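Local structure of dermonecrotic toxin (Pasteurella multocida, 2EBF) at residues 580-583 and 584-587; 706-709 and 710-714; 152-155 and 156-160. The protein acts as a potent mitogen and dermonecrotic toxin that induces bone resorption and is associated with severe progressive atrophic rhinitis in pigs, this chain being its C-terminal region. One frame throughout, in Å; residues are numbered along the deposited sequence.

Along the chain, interaction 3 comes first, then interaction 1, then interaction 2. Interactions 1 and 2 both belong to the C3 domain, their centres 14 Å apart, and they touch: Arg586 NH2 forms a salt bridge with Glu707 OE2 at 2.7 Å, and Pro581 packs on Glu707 and Arg711. The start of helix 583-591 is thereby tied to the end of helix 701-711, which rests on the six-stranded antiparallel sheet through strand 643-656. Interaction 3 belongs to helix 151-164, in another part of the multidomain chain. Its nearest atoms are about 29 Å from interaction 1 and about 17 Å from interaction 2, so it has no direct contact with either.

Interaction 1: 580-583 and 584-587; sequences FPTE and QSRL
The guanidinium of Arg586 has the Pro581 carbonyl and Thr582 CA over one face, with Pro581 C displaced toward the rim, while Glu583 OE2 sits at its edge near the plane. Thr582, the N-cap, and Ser585 form a capping box at the start of helix 583-591. At the guanidinium edge, NH1 of Arg586 makes a salt bridge to OE2 of Glu583 at 3.0 Å. OE2 is met on its anti side, somewhat out of the carboxylate plane, and that plane is turned 56° from the guanidinium, so this is a single-point contact and not a flat, two-pronged one. Both ends have further partners: Arg586 NH2 also pairs with Glu707 and Asp693, and Glu583 OE1 with Lys610.

The box consists of two reciprocal bonds. Ser585 N donates to Thr582 OG1 at 3.1 Å, and Thr582 N donates to Ser585 OG at 2.8 Å, the latter nearly straight at 170°. Ser585 OG can face back to the N-cap because chi1 (69°) sets it between its own backbone N and carbonyl carbon. The helical ladder begins from the same residue, with Arg586 N bonded to Thr582 O at 2.9 Å. One water joins the cap to the first turn: it lies 2.7 Å from Thr582 OG1 and accepts from Gln584 NE2 at 3.0 Å.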
ATOM      1  N   PHE A 580       0.071 -13.554  39.373  1.00 37.86           N
ATOM      2  CA  PHE A 580      -1.320 -13.139  39.319  1.00 36.68           C
ATOM      3  C   PHE A 580      -1.423 -11.633  39.421  1.00 35.83           C
ATOM      4  O   PHE A 580      -0.642 -11.004  40.142  1.00 35.67           O
ATOM      5  CB  PHE A 580      -2.122 -13.788  40.441  1.00 36.74           C
ATOM      6  CG  PHE A 580      -2.264 -15.270  40.298  1.00 36.85           C
ATOM      7  CD1 PHE A 580      -1.705 -16.123  41.236  1.00 37.74           C
ATOM      8  CD2 PHE A 580      -2.947 -15.815  39.214  1.00 37.45           C
ATOM      9  CE1 PHE A 580      -1.834 -17.497  41.109  1.00 37.84           C
ATOM     10  CE2 PHE A 580      -3.075 -17.183  39.077  1.00 37.51           C
ATOM     11  CZ  PHE A 580      -2.517 -18.026  40.025  1.00 37.12           C
ATOM     12  N   PRO A 581      -2.377 -11.044  38.686  1.00 35.05           N
ATOM     13  CA  PRO A 581      -2.647  -9.618  38.834  1.00 34.41           C
ATOM     14  C   PRO A 581      -3.167  -9.327  40.240  1.00 33.95           C
ATOM     15  O   PRO A 581      -3.772 -10.198  40.875  1.00 33.39           O
ATOM     16  CB  PRO A 581      -3.738  -9.347  37.790  1.00 34.66           C
ATOM     17  CG  PRO A 581      -4.293 -10.666  37.439  1.00 34.43           C
ATOM     18  CD  PRO A 581      -3.241 -11.680  37.674  1.00 34.84           C
ATOM     19  N   THR A 582      -2.902  -8.119  40.722  1.00 33.94           N
ATOM     20  CA  THR A 582      -3.360  -7.691  42.035  1.00 34.02           C
ATOM     21  C   THR A 582      -3.999  -6.321  41.897  1.00 34.34           C
ATOM     22  O   THR A 582      -3.880  -5.674  40.855  1.00 33.80           O
ATOM     23  CB  THR A 582      -2.197  -7.592  43.048  1.00 34.26           C
ATOM     24  OG1 THR A 582      -1.205  -6.684  42.551  1.00 33.98           O
ATOM     25  CG2 THR A 582      -1.567  -8.958  43.303  1.00 33.92           C
ATOM     26  N   GLU A 583      -4.664  -5.871  42.956  1.00 34.93           N
ATOM     27  CA  GLU A 583      -5.220  -4.526  42.968  1.00 35.52           C
ATOM     28  C   GLU A 583      -4.108  -3.495  42.788  1.00 35.54           C
ATOM     29  O   GLU A 583      -4.294  -2.497  42.087  1.00 35.21           O
ATOM     30  CB  GLU A 583      -6.036  -4.284  44.238  1.00 35.73           C
ATOM     31  CG  GLU A 583      -7.379  -5.038  44.250  1.00 35.94           C
ATOM     32  CD  GLU A 583      -8.370  -4.506  43.222  1.00 35.91           C
ATOM     33  OE1 GLU A 583      -9.242  -3.707  43.619  1.00 36.05           O
ATOM     34  OE2 GLU A 583      -8.279  -4.874  42.025  1.00 33.64           O
ATOM     35  N   GLN A 584      -2.948  -3.773  43.388  1.00 35.66           N
ATOM     36  CA  GLN A 584      -1.755  -2.950  43.205  1.00 36.37           C
ATOM     37  C   GLN A 584      -1.332  -2.846  41.735  1.00 36.09           C
ATOM     38  O   GLN A 584      -1.117  -1.743  41.232  1.00 36.29           O
ATOM     39  CB  GLN A 584      -0.593  -3.463  44.074  1.00 36.49           C
ATOM     40  CG  GLN A 584       0.667  -2.597  43.986  1.00 37.45           C
ATOM     41  CD  GLN A 584       1.759  -2.985  44.981  1.00 37.81           C
ATOM     42  OE1 GLN A 584       2.344  -2.121  45.638  1.00 40.44           O
ATOM     43  NE2 GLN A 584       2.042  -4.281  45.090  1.00 40.37           N
ATOM     44  N   SER A 585      -1.233  -3.986  41.050  1.00 36.04           N
ATOM     45  CA  SER A 585      -0.831  -4.007  39.639  1.00 35.87           C
ATOM     46  C   SER A 585      -1.876  -3.355  38.738  1.00 35.86           C
ATOM     47  O   SER A 585      -1.539  -2.729  37.729  1.00 35.83           O
ATOM     48  CB  SER A 585      -0.527  -5.438  39.168  1.00 36.11           C
ATOM     49  OG  SER A 585      -1.696  -6.243  39.112  1.00 36.22           O
ATOM     50  N   ARG A 586      -3.145  -3.496  39.113  1.00 35.59           N
ATOM     51  CA  ARG A 586      -4.245  -2.915  38.347  1.00 35.22           C
ATOM     52  C   ARG A 586      -4.391  -1.392  38.482  1.00 36.00           C
ATOM     53  O   ARG A 586      -5.009  -0.757  37.630  1.00 35.72           O
ATOM     54  CB  ARG A 586      -5.567  -3.583  38.726  1.00 35.16           C
ATOM     55  CG  ARG A 586      -5.643  -5.066  38.414  1.00 33.71           C
ATOM     56  CD  ARG A 586      -6.965  -5.653  38.924  1.00 33.57           C
ATOM     57  NE  ARG A 586      -7.013  -7.112  38.814  1.00 29.57           N
ATOM     58  CZ  ARG A 586      -7.142  -7.950  39.840  1.00 28.64           C
ATOM     59  NH1 ARG A 586      -7.247  -7.492  41.089  1.00 29.73           N
ATOM     60  NH2 ARG A 586      -7.179  -9.257  39.622  1.00 25.97           N
ATOM     61  N   LEU A 587      -3.846  -0.802  39.545  1.00 36.91           N
ATOM     62  CA  LEU A 587      -4.050   0.636  39.774  1.00 38.04           C
ATOM     63  C   LEU A 587      -3.612   1.527  38.593  1.00 38.49           C
ATOM     64  O   LEU A 587      -4.396   2.366  38.145  1.00 38.30           O
ATOM     65  CB  LEU A 587      -3.436   1.098  41.105  1.00 38.05           C
ATOM     66  CG  LEU A 587      -3.727   2.537  41.540  1.00 38.79           C
ATOM     67  CD1 LEU A 587      -5.218   2.773  41.747  1.00 40.34           C
ATOM     68  CD2 LEU A 587      -2.969   2.845  42.808  1.00 38.65           C
TER
HETATM   69  O   HOH W   1       1.132  -6.906  43.943  1.00 54.32           O

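Interaction 2: 706-709 and 710-714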
ATOM      1  N   LEU A 706      -7.954  -8.731  28.560  1.00 27.93           N
ATOM      2  CA  LEU A 706      -6.575  -9.196  28.600  1.00 28.06           C
ATOM      3  C   LEU A 706      -6.315 -10.004  29.873  1.00 27.14           C
ATOM      4  O   LEU A 706      -5.719 -11.084  29.810  1.00 26.86           O
ATOM      5  CB  LEU A 706      -5.606  -8.006  28.482  1.00 28.45           C
ATOM      6  CG  LEU A 706      -4.103  -8.275  28.349  1.00 31.37           C
ATOM      7  CD1 LEU A 706      -3.338  -7.055  27.829  1.00 33.08           C
ATOM      8  CD2 LEU A 706      -3.564  -8.609  29.673  1.00 36.07           C
ATOM      9  N   GLU A 707      -6.763  -9.489  31.016  1.00 25.98           N
ATOM     10  CA  GLU A 707      -6.570 -10.197  32.283  1.00 25.89           C
ATOM     11  C   GLU A 707      -7.222 -11.575  32.285  1.00 25.46           C
ATOM     12  O   GLU A 707      -6.604 -12.561  32.682  1.00 25.19           O
ATOM     13  CB  GLU A 707      -7.077  -9.374  33.469  1.00 26.25           C
ATOM     14  CG  GLU A 707      -7.221 -10.221  34.738  1.00 27.67           C
ATOM     15  CD  GLU A 707      -7.182  -9.436  36.033  1.00 28.73           C
ATOM     16  OE1 GLU A 707      -6.778  -8.251  36.047  1.00 29.49           O
ATOM     17  OE2 GLU A 707      -7.538 -10.039  37.060  1.00 31.37           O
ATOM     18  N   ILE A 708      -8.473 -11.636  31.834  1.00 25.58           N
ATOM     19  CA  ILE A 708      -9.202 -12.897  31.775  1.00 25.29           C
ATOM     20  C   ILE A 708      -8.519 -13.896  30.828  1.00 25.03           C
ATOM     21  O   ILE A 708      -8.391 -15.073  31.149  1.00 24.58           O
ATOM     22  CB  ILE A 708     -10.695 -12.661  31.356  1.00 25.43           C
ATOM     23  CG1 ILE A 708     -11.423 -11.768  32.388  1.00 26.38           C
ATOM     24  CG2 ILE A 708     -11.427 -13.976  31.221  1.00 25.38           C
ATOM     25  CD1 ILE A 708     -11.462 -12.326  33.833  1.00 26.16           C
ATOM     26  N   ALA A 709      -8.087 -13.428  29.661  1.00 25.39           N
ATOM     27  CA  ALA A 709      -7.423 -14.306  28.701  1.00 26.00           C
ATOM     28  C   ALA A 709      -6.117 -14.863  29.281  1.00 26.59           C
ATOM     29  O   ALA A 709      -5.833 -16.052  29.168  1.00 26.83           O
ATOM     30  CB  ALA A 709      -7.163 -13.569  27.384  1.00 26.03           C
ATOM     31  N   GLN A 710      -5.341 -14.000  29.920  1.00 27.46           N
ATOM     32  CA  GLN A 710      -4.046 -14.407  30.479  1.00 28.66           C
ATOM     33  C   GLN A 710      -4.200 -15.394  31.633  1.00 28.01           C
ATOM     34  O   GLN A 710      -3.519 -16.428  31.684  1.00 27.83           O
ATOM     35  CB  GLN A 710      -3.246 -13.179  30.913  1.00 28.59           C
ATOM     36  CG  GLN A 710      -2.699 -12.369  29.744  1.00 31.33           C
ATOM     37  CD  GLN A 710      -1.815 -11.214  30.169  1.00 31.77           C
ATOM     38  OE1 GLN A 710      -1.863 -10.751  31.309  1.00 34.50           O
ATOM     39  NE2 GLN A 710      -1.012 -10.720  29.229  1.00 35.96           N
ATOM     40  N   ARG A 711      -5.116 -15.093  32.551  1.00 28.56           N
ATOM     41  CA  ARG A 711      -5.334 -15.964  33.711  1.00 28.62           C
ATOM     42  C   ARG A 711      -5.756 -17.361  33.285  1.00 28.89           C
ATOM     43  O   ARG A 711      -5.361 -18.367  33.903  1.00 29.04           O
ATOM     44  CB  ARG A 711      -6.355 -15.356  34.678  1.00 28.03           C
ATOM     45  CG  ARG A 711      -5.783 -14.219  35.493  1.00 28.27           C
ATOM     46  CD  ARG A 711      -6.845 -13.383  36.171  1.00 26.21           C
ATOM     47  NE  ARG A 711      -7.700 -14.145  37.081  1.00 25.91           N
ATOM     48  CZ  ARG A 711      -8.807 -13.649  37.628  1.00 25.34           C
ATOM     49  NH1 ARG A 711      -9.162 -12.405  37.359  1.00 23.15           N
ATOM     50  NH2 ARG A 711      -9.553 -14.382  38.443  1.00 25.12           N
ATOM     51  N   ASN A 712      -6.539 -17.416  32.215  1.00 29.07           N
ATOM     52  CA  ASN A 712      -7.079 -18.666  31.722  1.00 29.23           C
ATOM     53  C   ASN A 712      -6.234 -19.348  30.651  1.00 29.51           C
ATOM     54  O   ASN A 712      -6.661 -20.359  30.076  1.00 29.95           O
ATOM     55  CB  ASN A 712      -8.505 -18.441  31.217  1.00 29.08           C
ATOM     56  CG  ASN A 712      -9.490 -18.281  32.347  1.00 29.19           C
ATOM     57  OD1 ASN A 712      -9.781 -19.238  33.079  1.00 28.09           O
ATOM     58  ND2 ASN A 712     -10.007 -17.072  32.510  1.00 28.24           N
ATOM     59  N   ARG A 713      -5.050 -18.787  30.379  1.00 29.11           N
ATOM     60  CA  ARG A 713      -4.157 -19.294  29.335  1.00 29.39           C
ATOM     61  C   ARG A 713      -4.952 -19.534  28.048  1.00 28.27           C
ATOM     62  O   ARG A 713      -4.856 -20.593  27.419  1.00 27.21           O
ATOM     63  CB  ARG A 713      -3.412 -20.553  29.807  1.00 29.36           C
ATOM     64  CG  ARG A 713      -2.519 -20.295  31.050  1.00 31.11           C
ATOM     65  CD  ARG A 713      -1.843 -21.569  31.540  1.00 32.28           C
ATOM     66  NE  ARG A 713      -0.873 -22.065  30.561  1.00 40.19           N
ATOM     67  CZ  ARG A 713       0.398 -21.667  30.494  1.00 42.31           C
ATOM     68  NH1 ARG A 713       0.868 -20.767  31.354  1.00 43.50           N
ATOM     69  NH2 ARG A 713       1.201 -22.170  29.563  1.00 43.50           N
ATOM     70  N   ALA A 714      -5.756 -18.529  27.695  1.00 27.57           N
ATOM     71  CA  ALA A 714      -6.679 -18.589  26.565  1.00 27.41           C
ATOM     72  C   ALA A 714      -5.965 -18.742  25.233  1.00 27.07           C
ATOM     73  O   ALA A 714      -4.991 -18.031  24.964  1.00 26.93           O
ATOM     74  CB  ALA A 714      -7.544 -17.329  26.544  1.00 27.20           C
TER
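Gln710 meets Leu706 one turn back: the CD2 methyl of Leu706 lies over the flat amide, 3.2 Å from Gln710 CD and almost equally near its oxygen and nitrogen. That near-equality shows the methyl to be above the group and not at its rim, although the approach is shorter than usual and therefore doubtful in detail.

Arg711 reaches back to Glu707. Its NH1 donates to Glu707 OE2 at 2.9 Å along the anti lone pair, with the two planar groups turned 59° from one another. The aliphatic part also takes part, Arg711 CD lying against Glu707 CG. The same Glu707 oxygen is shared with Arg586, while Arg711 NE and NH2 donate to the carbonyls of Val688 and Phe687, so the guanidinium is held from several directions.

Asn712, the first residue to leave helical geometry, doubles its grip on Ile708 O. Its ND2 lies 2.9 Å from that oxygen and its backbone N 3.2 Å from it, the two donors approaching from opposite faces of the carbonyl. The amide also runs beside Ile708 CG2, pointing the same way.

Helix 701-711 then ends in a Schellman motif. Arg713 is the C-prime residue; its N bonds to Gln710 O at 3.1 Å, and its positive phi (47°) swings the chain so that the next amide reaches back to the last turn.

Ala714 completes the motif: its N donates to Ala709 O at 2.9 Å, almost in line with the N-H (174°). Ala714 CB is thereby brought to 3.9 Å from Ala709 CB, beside strand 643-656, where Ala709 touches Ile650 and Ala714 touches Trp652.

Interaction 3: 152-155 and 156-160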
ATOM      1  N   ALA A 152       2.203 -12.347  -5.043  1.00 24.69           N
ATOM      2  CA  ALA A 152       1.537 -13.369  -4.228  1.00 24.89           C
ATOM      3  C   ALA A 152       1.940 -13.293  -2.757  1.00 25.23           C
ATOM      4  O   ALA A 152       1.101 -13.427  -1.863  1.00 25.96           O
ATOM      5  CB  ALA A 152       1.798 -14.764  -4.787  1.00 24.89           C
ATOM      6  N   ARG A 153       3.230 -13.091  -2.504  1.00 24.65           N
ATOM      7  CA  ARG A 153       3.719 -12.959  -1.140  1.00 24.69           C
ATOM      8  C   ARG A 153       3.040 -11.805  -0.409  1.00 24.91           C
ATOM      9  O   ARG A 153       2.584 -11.958   0.721  1.00 24.99           O
ATOM     10  CB  ARG A 153       5.225 -12.729  -1.150  1.00 23.99           C
ATOM     11  CG  ARG A 153       5.821 -12.605   0.246  1.00 24.90           C
ATOM     12  CD  ARG A 153       7.313 -12.274   0.180  1.00 26.34           C
ATOM     13  NE  ARG A 153       7.861 -12.168   1.534  1.00 28.15           N
ATOM     14  CZ  ARG A 153       9.103 -11.776   1.816  1.00 29.08           C
ATOM     15  NH1 ARG A 153       9.934 -11.446   0.841  1.00 28.61           N
ATOM     16  NH2 ARG A 153       9.508 -11.707   3.075  1.00 28.30           N
ATOM     17  N   PHE A 154       2.986 -10.648  -1.066  1.00 24.58           N
ATOM     18  CA  PHE A 154       2.382  -9.458  -0.497  1.00 25.04           C
ATOM     19  C   PHE A 154       0.887  -9.675  -0.275  1.00 24.82           C
ATOM     20  O   PHE A 154       0.348  -9.347   0.780  1.00 25.17           O
ATOM     21  CB  PHE A 154       2.595  -8.260  -1.433  1.00 24.97           C
ATOM     22  CG  PHE A 154       1.840  -7.031  -1.019  1.00 26.42           C
ATOM     23  CD1 PHE A 154       2.448  -6.057  -0.236  1.00 28.14           C
ATOM     24  CD2 PHE A 154       0.507  -6.856  -1.395  1.00 27.23           C
ATOM     25  CE1 PHE A 154       1.745  -4.924   0.159  1.00 29.26           C
ATOM     26  CE2 PHE A 154      -0.206  -5.723  -1.003  1.00 28.14           C
ATOM     27  CZ  PHE A 154       0.408  -4.764  -0.229  1.00 27.04           C
ATOM     28  N   LEU A 155       0.228 -10.240  -1.277  1.00 24.11           N
ATOM     29  CA  LEU A 155      -1.211 -10.424  -1.190  1.00 24.47           C
ATOM     30  C   LEU A 155      -1.611 -11.435  -0.123  1.00 24.79           C
ATOM     31  O   LEU A 155      -2.583 -11.203   0.586  1.00 25.14           O
ATOM     32  CB  LEU A 155      -1.806 -10.771  -2.551  1.00 23.90           C
ATOM     33  CG  LEU A 155      -1.750  -9.635  -3.582  1.00 23.86           C
ATOM     34  CD1 LEU A 155      -1.988 -10.205  -4.964  1.00 24.09           C
ATOM     35  CD2 LEU A 155      -2.731  -8.477  -3.271  1.00 25.03           C
ATOM     36  N   LEU A 156      -0.877 -12.538   0.004  1.00 24.84           N
ATOM     37  CA  LEU A 156      -1.196 -13.520   1.063  1.00 25.36           C
ATOM     38  C   LEU A 156      -0.909 -12.955   2.457  1.00 25.63           C
ATOM     39  O   LEU A 156      -1.658 -13.196   3.393  1.00 26.03           O
ATOM     40  CB  LEU A 156      -0.476 -14.859   0.857  1.00 24.66           C
ATOM     41  CG  LEU A 156      -0.810 -15.941   1.892  1.00 24.42           C
ATOM     42  CD1 LEU A 156      -2.296 -16.321   1.832  1.00 23.10           C
ATOM     43  CD2 LEU A 156       0.023 -17.150   1.609  1.00 23.73           C
ATOM     44  N   ARG A 157       0.170 -12.192   2.583  1.00 26.37           N
ATOM     45  CA  ARG A 157       0.492 -11.513   3.823  1.00 26.55           C
ATOM     46  C   ARG A 157      -0.636 -10.597   4.240  1.00 26.63           C
ATOM     47  O   ARG A 157      -1.075 -10.637   5.389  1.00 26.92           O
ATOM     48  CB  ARG A 157       1.790 -10.708   3.665  1.00 26.50           C
ATOM     49  CG  ARG A 157       2.069  -9.747   4.793  1.00 26.53           C
ATOM     50  CD  ARG A 157       3.046  -8.670   4.334  1.00 29.19           C
ATOM     51  NE  ARG A 157       4.281  -9.251   3.823  1.00 28.76           N
ATOM     52  CZ  ARG A 157       5.057  -8.690   2.897  1.00 31.01           C
ATOM     53  NH1 ARG A 157       4.729  -7.521   2.356  1.00 30.83           N
ATOM     54  NH2 ARG A 157       6.160  -9.309   2.503  1.00 30.63           N
ATOM     55  N   THR A 158      -1.121  -9.795   3.293  1.00 27.27           N
ATOM     56  CA  THR A 158      -2.212  -8.851   3.526  1.00 27.45           C
ATOM     57  C   THR A 158      -3.509  -9.590   3.902  1.00 27.74           C
ATOM     58  O   THR A 158      -4.224  -9.197   4.845  1.00 27.04           O
ATOM     59  CB  THR A 158      -2.419  -7.943   2.274  1.00 27.90           C
ATOM     60  OG1 THR A 158      -1.172  -7.311   1.927  1.00 28.01           O
ATOM     61  CG2 THR A 158      -3.492  -6.875   2.514  1.00 28.01           C
ATOM     62  N   ALA A 159      -3.802 -10.660   3.162  1.00 27.20           N
ATOM     63  CA  ALA A 159      -5.006 -11.459   3.394  1.00 27.06           C
ATOM     64  C   ALA A 159      -5.004 -12.047   4.808  1.00 27.22           C
ATOM     65  O   ALA A 159      -6.015 -11.996   5.496  1.00 27.31           O
ATOM     66  CB  ALA A 159      -5.116 -12.577   2.368  1.00 26.50           C
ATOM     67  N   MET A 160      -3.864 -12.581   5.239  1.00 27.74           N
ATOM     68  CA  MET A 160      -3.766 -13.211   6.557  1.00 28.38           C
ATOM     69  C   MET A 160      -3.911 -12.177   7.660  1.00 28.33           C
ATOM     70  O   MET A 160      -4.593 -12.423   8.655  1.00 28.52           O
ATOM     71  CB  MET A 160      -2.456 -13.989   6.710  1.00 28.21           C
ATOM     72  CG  MET A 160      -2.417 -15.286   5.887  1.00 29.22           C
ATOM     73  SD  MET A 160      -0.977 -16.319   6.196  1.00 29.98           S
ATOM     74  CE  MET A 160       0.365 -15.234   5.704  1.00 30.84           C
TER
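Thr158 and Phe154 meet through one hydroxyl that has two neighbours on the same residue. OG1 of Thr158 donates to Phe154 O at 2.8 Å and also lies over one face of the Phe154 ring, offset toward the rim, with CE2 of Phe154 3.5 Å from OG1. The carbonyl accepts a second time, from Thr158 N at 2.9 Å. The two donors come from opposite faces of its plane, the hydroxyl well above it. Thr158 chi1 (-54°) places OG1 beside its own backbone N, which is what lets it fold back on the preceding turn.

On the same side of the ring plane, but toward CD1, Arg157 NH1 comes to 3.8 Å from Phe154 CD1. Ring and guanidinium planes stand 78° apart; the approach is oblique and does not amount to a stack. Beyond it, Arg157 NH2 lies over one face of the Arg153 guanidinium, 3.5 Å from Arg153 NE, the planes again steeply inclined.

Asp89 bridges the two arginines, which probably offsets the closeness of their like charges: Asp89 OD2 pairs with Arg153 NH2 and Asp89 OD1 with Arg157 NE, so each carboxylate oxygen takes one of them. Further out, Phe154 and Leu155 pack on Leu174 of helix 171-180, Ala152 and Leu156 on His96 of helix 88-108, and Ala159 on Leu137 of helix 135-143. The arrangement is that of a largely buried helix packed among helices 88-108, 135-143 and 171-180 of the same chain, with a threonine hydroxyl bonded to the carbonyl four residues earlier.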